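Local atomic coordinates of enoyl-CoA hydratase carB homologue (Streptomyces cattleya, PDB entry 5O34), a protein that probably acts as a crotonase-family enzyme of thienamycin biosynthesis, in a role akin to that of CarB, the carboxymethylproline synthase of carbapenem biosynthesis. Residues A[58-62]-A[100-104]; A[131-136]-A[156-161]; A[164-168]-A[229-233]. All coordinates share one frame; numbering follows the deposited sequence.

Interaction 1. Residues A[58-62]-A[100-104]; sequences AEFSG and GRSFG
NH1 of Arg101 lies 3.7 Å from Phe60 O, too far for a firm bond, and makes a weak hydrogen bond to the carbonyl of Gly97. This contact of the crotonase fold joins the end of strand 55-59 to the loop that follows strand 92-96. In crotonases that loop leads toward the oxyanion hole, and here the chain is not modelled just beyond Gly104. The Arg101 chain bends at its third torsion (chi3 101°), which turns the guanidinium back toward Gly62, whose C meets NH2 at the group's edge, 3.4 Å away.

Below this outer layer the contact is aromatic. Phe60 and Phe103 form a T-shaped pair, centroids 5.3 Å apart and planes at 81°, in which Phe60 supplies the edge and Phe103 the face. Leu95 of strand 92-96 packs against both rings, and Leu77 of helix 71-86 also touches Phe60. Gly104 covers one face of the Phe60 ring in a CH-pi contact, its CA 3.8 Å from the centroid and nearly on the ring normal. At the T-junction itself, CE2 of Phe60 stands over the centre of the Phe103 ring, 4.0 Å from Phe103 CZ.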
loop_
_atom_site.group_PDB
_atom_site.type_symbol
_atom_site.label_atom_id
_atom_site.label_comp_id
_atom_site.label_asym_id
_atom_site.label_seq_id
_atom_site.Cartn_x
_atom_site.Cartn_y
_atom_site.Cartn_z
ATOM N N ALA A 58 14.696 19.709 15.999
ATOM C CA ALA A 58 14.168 19.228 17.270
ATOM C C ALA A 58 14.986 17.998 17.656
ATOM O O ALA A 58 15.224 17.128 16.818
ATOM C CB ALA A 58 12.695 18.874 17.130
ATOM N N GLU A 59 15.451 17.951 18.910
ATOM C CA GLU A 59 16.328 16.899 19.415
ATOM C C GLU A 59 15.754 16.236 20.657
ATOM O O GLU A 59 15.083 16.894 21.451
ATOM C CB GLU A 59 17.676 17.535 19.756
ATOM C CG GLU A 59 18.903 16.683 19.495
ATOM C CD GLU A 59 20.211 17.408 19.773
ATOM O OE1 GLU A 59 20.179 18.632 20.043
ATOM O OE2 GLU A 59 21.273 16.747 19.711
ATOM N N PHE A 60 16.047 14.942 20.845
ATOM C CA PHE A 60 15.598 14.195 22.019
ATOM C C PHE A 60 16.662 14.275 23.108
ATOM O O PHE A 60 17.727 13.660 22.993
ATOM C CB PHE A 60 15.228 12.744 21.656
ATOM C CG PHE A 60 14.050 12.612 20.710
ATOM C CD1 PHE A 60 12.767 12.972 21.113
ATOM C CD2 PHE A 60 14.217 12.085 19.434
ATOM C CE1 PHE A 60 11.679 12.834 20.246
ATOM C CE2 PHE A 60 13.124 11.937 18.571
ATOM C CZ PHE A 60 11.862 12.310 18.986
ATOM N N SER A 61 16.391 15.089 24.143
ATOM C CA SER A 61 17.320 15.315 25.248
ATOM C C SER A 61 17.316 14.215 26.312
ATOM O O SER A 61 16.363 13.442 26.406
ATOM C CB SER A 61 17.093 16.690 25.875
ATOM O OG SER A 61 15.902 16.756 26.634
ATOM N N GLY A 62 18.413 14.150 27.073
ATOM C CA GLY A 62 18.634 13.190 28.151
ATOM C C GLY A 62 19.382 11.950 27.690
ATOM O O GLY A 62 20.175 11.362 28.431
ATOM N N GLY A 100 24.714 8.539 16.909
ATOM C CA GLY A 100 24.747 7.089 17.108
ATOM C C GLY A 100 23.833 6.581 18.206
ATOM O O GLY A 100 24.075 5.516 18.781
ATOM N N ARG A 101 22.783 7.362 18.510
ATOM C CA ARG A 101 21.806 7.085 19.554
ATOM C C ARG A 101 20.483 6.671 18.960
ATOM O O ARG A 101 20.172 7.006 17.808
ATOM C CB ARG A 101 21.591 8.331 20.419
ATOM C CG ARG A 101 22.702 8.589 21.404
ATOM C CD ARG A 101 22.636 10.008 21.875
ATOM N NE ARG A 101 22.018 10.130 23.196
ATOM C CZ ARG A 101 20.767 10.526 23.425
ATOM N NH1 ARG A 101 19.961 10.828 22.411
ATOM N NH2 ARG A 101 20.313 10.626 24.666
ATOM N N SER A 102 19.689 5.966 19.776
ATOM C CA SER A 102 18.365 5.477 19.418
ATOM C C SER A 102 17.397 6.630 19.219
ATOM O O SER A 102 17.495 7.639 19.914
ATOM C CB SER A 102 17.845 4.531 20.493
ATOM O OG SER A 102 18.768 3.477 20.738
ATOM N N PHE A 103 16.478 6.487 18.252
ATOM C CA PHE A 103 15.459 7.485 17.933
ATOM C C PHE A 103 14.355 7.463 19.000
ATOM O O PHE A 103 13.763 6.413 19.255
ATOM C CB PHE A 103 14.892 7.239 16.521
ATOM C CG PHE A 103 14.063 8.371 15.959
ATOM C CD1 PHE A 103 14.664 9.431 15.295
ATOM C CD2 PHE A 103 12.679 8.377 16.099
ATOM C CE1 PHE A 103 13.894 10.480 14.779
ATOM C CE2 PHE A 103 11.908 9.430 15.596
ATOM C CZ PHE A 103 12.517 10.471 14.931
ATOM N N GLY A 104 14.120 8.612 19.630
ATOM C CA GLY A 104 13.115 8.782 20.677
ATOM C C GLY A 104 13.605 8.407 22.062
ATOM O O GLY A 104 13.177 7.399 22.630
#

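Interaction 2. Residues A[131-136]-A[156-161]; sequences LYTTVA and QISLCC
Tyr132 and Ile157 meet where the C-terminal half of helix 120-137 packs against the end of helix 152-158, inside the buried core of the crotonase fold. In this family the short helix after the central strands usually carries an oxyanion-hole peptide at its start; the contact lies at its other end, where Ser158 to Cys161 form a type I beta turn.

Apolar side chains make several of the contacts. CG1 of Ile157 reaches the edge of the Tyr132 ring nearly in its plane, 3.8 Å from CE1, and also meets Leu131 CD2 at 4.0 Å, with the two aliphatic chains running at about a right angle. Nearer the end of helix 120-137, Val135 holds CG1 anti to its backbone N (chi1 174°), a setting that directs this methyl at Cys160 CB, 3.6 Å away, and also brings it near Cys161 SG. Ala136, a residue later, lies beside the carbonyl of Cys160, and the two CA atoms are 5.2 Å apart.

The sulfur-aromatic contact is oblique. Cys160 SG sits 4.7 Å from the centroid of the Tyr132 ring, 47° off its normal, neither above the face nor at the rim; its nearest tyrosine atom is Tyr132 CB, at 3.7 Å.

Other helices complete the surroundings. Phe185 makes an edge-to-face pair with Tyr132, while Arg252 and Asn256, from helix 252-273, hydrogen-bond the carbonyls of Val135 and Ala136 near the end of helix 120-137.

At the far end of the tyrosine, the hydroxyl lies close to the terminal amide of Gln156 and also comes against the aliphatic part of that side chain: Tyr132 OH is 3.2 Å from Gln156 CB.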
loop_
_atom_site.group_PDB
_atom_site.type_symbol
_atom_site.label_atom_id
_atom_site.label_comp_id
_atom_site.label_asym_id
_atom_site.label_seq_id
_atom_site.Cartn_x
_atom_site.Cartn_y
_atom_site.Cartn_z
ATOM N N LEU A 131 0.013 12.890 20.029
ATOM C CA LEU A 131 1.338 13.075 19.441
ATOM C C LEU A 131 1.351 12.608 17.981
ATOM O O LEU A 131 1.740 13.392 17.113
ATOM C CB LEU A 131 2.452 12.392 20.270
ATOM C CG LEU A 131 3.877 12.378 19.654
ATOM C CD1 LEU A 131 4.393 13.775 19.379
ATOM C CD2 LEU A 131 4.846 11.623 20.533
ATOM N N TYR A 132 0.881 11.366 17.700
ATOM C CA TYR A 132 0.861 10.845 16.325
ATOM C C TYR A 132 -0.018 11.683 15.399
ATOM O O TYR A 132 0.387 11.956 14.266
ATOM C CB TYR A 132 0.456 9.363 16.269
ATOM C CG TYR A 132 1.317 8.416 17.080
ATOM C CD1 TYR A 132 2.649 8.722 17.376
ATOM C CD2 TYR A 132 0.832 7.178 17.481
ATOM C CE1 TYR A 132 3.453 7.839 18.099
ATOM C CE2 TYR A 132 1.637 6.276 18.176
ATOM C CZ TYR A 132 2.939 6.622 18.501
ATOM O OH TYR A 132 3.708 5.767 19.243
ATOM N N THR A 133 -1.196 12.131 15.893
ATOM C CA THR A 133 -2.109 12.953 15.095
ATOM C C THR A 133 -1.540 14.330 14.797
ATOM O O THR A 133 -1.717 14.790 13.668
ATOM C CB THR A 133 -3.535 13.037 15.682
ATOM O OG1 THR A 133 -3.495 13.446 17.052
ATOM C CG2 THR A 133 -4.312 11.725 15.533
ATOM N N THR A 134 -0.832 14.977 15.761
ATOM C CA THR A 134 -0.279 16.325 15.536
ATOM C C THR A 134 0.908 16.266 14.538
ATOM O O THR A 134 0.883 16.999 13.546
ATOM C CB THR A 134 0.012 17.085 16.862
ATOM O OG1 THR A 134 0.258 18.461 16.577
ATOM C CG2 THR A 134 1.207 16.545 17.619
ATOM N N VAL A 135 1.889 15.356 14.753
ATOM C CA VAL A 135 3.052 15.180 13.865
ATOM C C VAL A 135 2.595 15.001 12.399
ATOM O O VAL A 135 3.191 15.593 11.499
ATOM C CB VAL A 135 3.984 14.027 14.339
ATOM C CG1 VAL A 135 5.105 13.751 13.332
ATOM C CG2 VAL A 135 4.577 14.334 15.712
ATOM N N ALA A 136 1.510 14.232 12.182
ATOM C CA ALA A 136 0.925 13.958 10.869
ATOM C C ALA A 136 -0.047 15.044 10.373
ATOM O O ALA A 136 -0.215 15.185 9.158
ATOM C CB ALA A 136 0.228 12.607 10.887
ATOM N N GLN A 156 7.277 4.323 15.688
ATOM C CA GLN A 156 5.936 4.881 15.441
ATOM C C GLN A 156 5.938 6.399 15.199
ATOM O O GLN A 156 5.245 6.871 14.295
ATOM C CB GLN A 156 4.964 4.484 16.558
ATOM C CG GLN A 156 4.468 3.037 16.425
ATOM C CD GLN A 156 3.906 2.423 17.681
ATOM O OE1 GLN A 156 4.081 1.224 17.930
ATOM N NE2 GLN A 156 3.184 3.204 18.480
ATOM N N ILE A 157 6.763 7.154 15.949
ATOM C CA ILE A 157 6.918 8.611 15.772
ATOM C C ILE A 157 7.494 8.892 14.380
ATOM O O ILE A 157 6.966 9.746 13.664
ATOM C CB ILE A 157 7.773 9.249 16.916
ATOM C CG1 ILE A 157 7.043 9.114 18.280
ATOM C CG2 ILE A 157 8.105 10.736 16.622
ATOM C CD1 ILE A 157 7.940 9.213 19.543
ATOM N N SER A 158 8.543 8.141 13.984
ATOM C CA SER A 158 9.190 8.292 12.673
ATOM C C SER A 158 8.204 8.015 11.529
ATOM O O SER A 158 8.204 8.746 10.532
ATOM C CB SER A 158 10.443 7.421 12.574
ATOM O OG SER A 158 10.180 6.091 12.152
ATOM N N LEU A 159 7.306 7.021 11.719
ATOM C CA LEU A 159 6.268 6.666 10.731
ATOM C C LEU A 159 5.164 7.753 10.545
ATOM O O LEU A 159 4.317 7.615 9.660
ATOM C CB LEU A 159 5.650 5.291 11.034
ATOM C CG LEU A 159 6.600 4.082 11.014
ATOM C CD1 LEU A 159 5.946 2.871 11.624
ATOM C CD2 LEU A 159 7.119 3.770 9.611
ATOM N N CYS A 160 5.217 8.851 11.322
ATOM C CA CYS A 160 4.287 9.983 11.198
ATOM C C CYS A 160 4.917 11.111 10.369
ATOM O O CYS A 160 4.200 12.007 9.890
ATOM C CB CYS A 160 3.856 10.491 12.570
ATOM S SG CYS A 160 2.974 9.281 13.573
ATOM N N CYS A 161 6.262 11.054 10.205
ATOM C CA CYS A 161 7.071 12.020 9.448
ATOM C C CYS A 161 7.012 11.743 7.940
ATOM O O CYS A 161 6.805 10.602 7.523
ATOM C CB CYS A 161 8.513 12.047 9.959
ATOM S SG CYS A 161 8.665 12.329 11.745
#

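Interaction 3. Residues A[164-168]-A[229-233]; sequences RLGSE and LLDRA
Helix 229-242 packs over a face of the main sheet of the crotonase fold, and its first turn lies on strand 163-167, with Leu165 and Leu229 at the centre of the contact. The two short segments run nearly antiparallel, at 159°, their axes 8.9 Å apart. Leu165 points from the strand toward the helix. Its CD2 lies against the helix backbone, 3.4 Å from both Leu229 O and Ala233 N. Those two atoms are bonded to each other in the first helical turn, which leaves the methyl lying against that hydrogen bond. Ala233 CB borders the same methyl at 3.9 Å.

Leu229 answers from the helix, its side chain sliding past that of Leu165 in the opposite direction. Its CD1 lies 3.8 Å from Leu165 CG and also touches the strand backbone at Gly166 C and Ser167 N. The hydroxyl of Ser167 is engaged elsewhere, with Asp147 and the backbone N of Gln169.

Arg232 contributes only its aliphatic root here. It bends at the second torsion (chi2 43°), and its NE forms a salt bridge with Glu222 of the neighbouring strand 222-224. At the root of the side chain, Arg232 CB rests 3.8 Å from Leu165 CD2, and Arg232 CG also meets CD1 of the same leucine.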
loop_
_atom_site.group_PDB
_atom_site.type_symbol
_atom_site.label_atom_id
_atom_site.label_comp_id
_atom_site.label_asym_id
_atom_site.label_seq_id
_atom_site.Cartn_x
_atom_site.Cartn_y
_atom_site.Cartn_z
ATOM N N ARG A 164 11.958 9.686 6.186
ATOM C CA ARG A 164 12.809 9.017 7.157
ATOM C C ARG A 164 14.166 8.757 6.523
ATOM O O ARG A 164 14.277 8.048 5.519
ATOM C CB ARG A 164 12.152 7.732 7.677
ATOM C CG ARG A 164 10.871 8.005 8.459
ATOM C CD ARG A 164 10.106 6.740 8.795
ATOM N NE ARG A 164 9.529 6.088 7.619
ATOM C CZ ARG A 164 8.381 6.429 7.044
ATOM N NH1 ARG A 164 7.673 7.451 7.512
ATOM N NH2 ARG A 164 7.936 5.757 5.992
ATOM N N LEU A 165 15.185 9.403 7.075
ATOM C CA LEU A 165 16.560 9.285 6.628
ATOM C C LEU A 165 17.308 8.438 7.638
ATOM O O LEU A 165 17.350 8.766 8.829
ATOM C CB LEU A 165 17.171 10.676 6.490
ATOM C CG LEU A 165 18.594 10.779 5.952
ATOM C CD1 LEU A 165 18.686 10.334 4.497
ATOM C CD2 LEU A 165 19.085 12.186 6.075
ATOM N N GLY A 166 17.838 7.320 7.161
ATOM C CA GLY A 166 18.556 6.394 8.015
ATOM C C GLY A 166 20.036 6.313 7.715
ATOM O O GLY A 166 20.449 6.431 6.557
ATOM N N SER A 167 20.841 6.122 8.767
ATOM C CA SER A 167 22.271 5.879 8.620
ATOM C C SER A 167 22.358 4.365 8.376
ATOM O O SER A 167 21.387 3.654 8.659
ATOM C CB SER A 167 23.025 6.254 9.895
ATOM O OG SER A 167 22.872 5.289 10.924
ATOM N N GLU A 168 23.496 3.853 7.895
ATOM C CA GLU A 168 23.568 2.406 7.690
ATOM C C GLU A 168 23.658 1.625 9.038
ATOM O O GLU A 168 23.631 0.392 9.035
ATOM C CB GLU A 168 24.651 2.031 6.679
ATOM C CG GLU A 168 24.118 2.099 5.249
ATOM C CD GLU A 168 24.873 2.979 4.263
ATOM O OE1 GLU A 168 24.223 3.539 3.350
ATOM O OE2 GLU A 168 26.117 3.079 4.374
ATOM N N LEU A 229 24.845 11.713 7.892
ATOM C CA LEU A 229 23.419 11.675 8.269
ATOM C C LEU A 229 22.772 13.065 8.495
ATOM O O LEU A 229 21.818 13.400 7.781
ATOM C CB LEU A 229 23.132 10.749 9.476
ATOM C CG LEU A 229 21.643 10.676 9.907
ATOM C CD1 LEU A 229 20.785 9.940 8.884
ATOM C CD2 LEU A 229 21.489 10.035 11.242
ATOM N N LEU A 230 23.276 13.859 9.472
ATOM C CA LEU A 230 22.729 15.189 9.759
ATOM C C LEU A 230 22.937 16.157 8.583
ATOM O O LEU A 230 22.031 16.931 8.285
ATOM C CB LEU A 230 23.255 15.739 11.089
ATOM C CG LEU A 230 22.566 16.973 11.693
ATOM C CD1 LEU A 230 21.125 16.673 12.105
ATOM C CD2 LEU A 230 23.318 17.446 12.912
ATOM N N ASP A 231 24.070 16.043 7.867
ATOM C CA ASP A 231 24.382 16.843 6.671
ATOM C C ASP A 231 23.331 16.681 5.591
ATOM O O ASP A 231 22.868 17.673 5.016
ATOM C CB ASP A 231 25.756 16.447 6.106
ATOM C CG ASP A 231 26.887 16.890 6.988
ATOM O OD1 ASP A 231 26.679 17.820 7.779
ATOM O OD2 ASP A 231 28.004 16.356 6.835
ATOM N N ARG A 232 22.972 15.421 5.306
ATOM C CA ARG A 232 21.957 15.080 4.318
ATOM C C ARG A 232 20.582 15.563 4.815
ATOM O O ARG A 232 19.849 16.188 4.047
ATOM C CB ARG A 232 22.007 13.568 4.012
ATOM C CG ARG A 232 21.114 13.077 2.872
ATOM C CD ARG A 232 21.095 13.941 1.624
ATOM N NE ARG A 232 19.883 13.672 0.850
ATOM C CZ ARG A 232 19.309 14.530 0.012
ATOM N NH1 ARG A 232 19.827 15.741 -0.169
ATOM N NH2 ARG A 232 18.210 14.187 -0.645
ATOM N N ALA A 233 20.291 15.373 6.118
ATOM C CA ALA A 233 19.039 15.826 6.742
ATOM C C ALA A 233 18.828 17.331 6.559
ATOM O O ALA A 233 17.765 17.747 6.088
ATOM C CB ALA A 233 19.020 15.459 8.219
#

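How the interactions relate
From the N terminus, interaction 1 closes first, bringing residues 58-62 to 100-104 around an excursion that holds helix 71-86 and strand 92-96. Interaction 2 follows, closing a shorter loop through strands 142-146 and 149-151, and interaction 3 closes the longest, with 60 residues between its segments. The three lie in series, none nesting or crossing. They are nevertheless joined in space: Phe103 of interaction 1 packs on Ile157 and Ser158 of interaction 2, and Arg164 in segment 164-168 packs against Ser158 and Leu159. Interactions 1 and 3 do not touch but reach the same mixed sheet, while interaction 2 links two of the core helices.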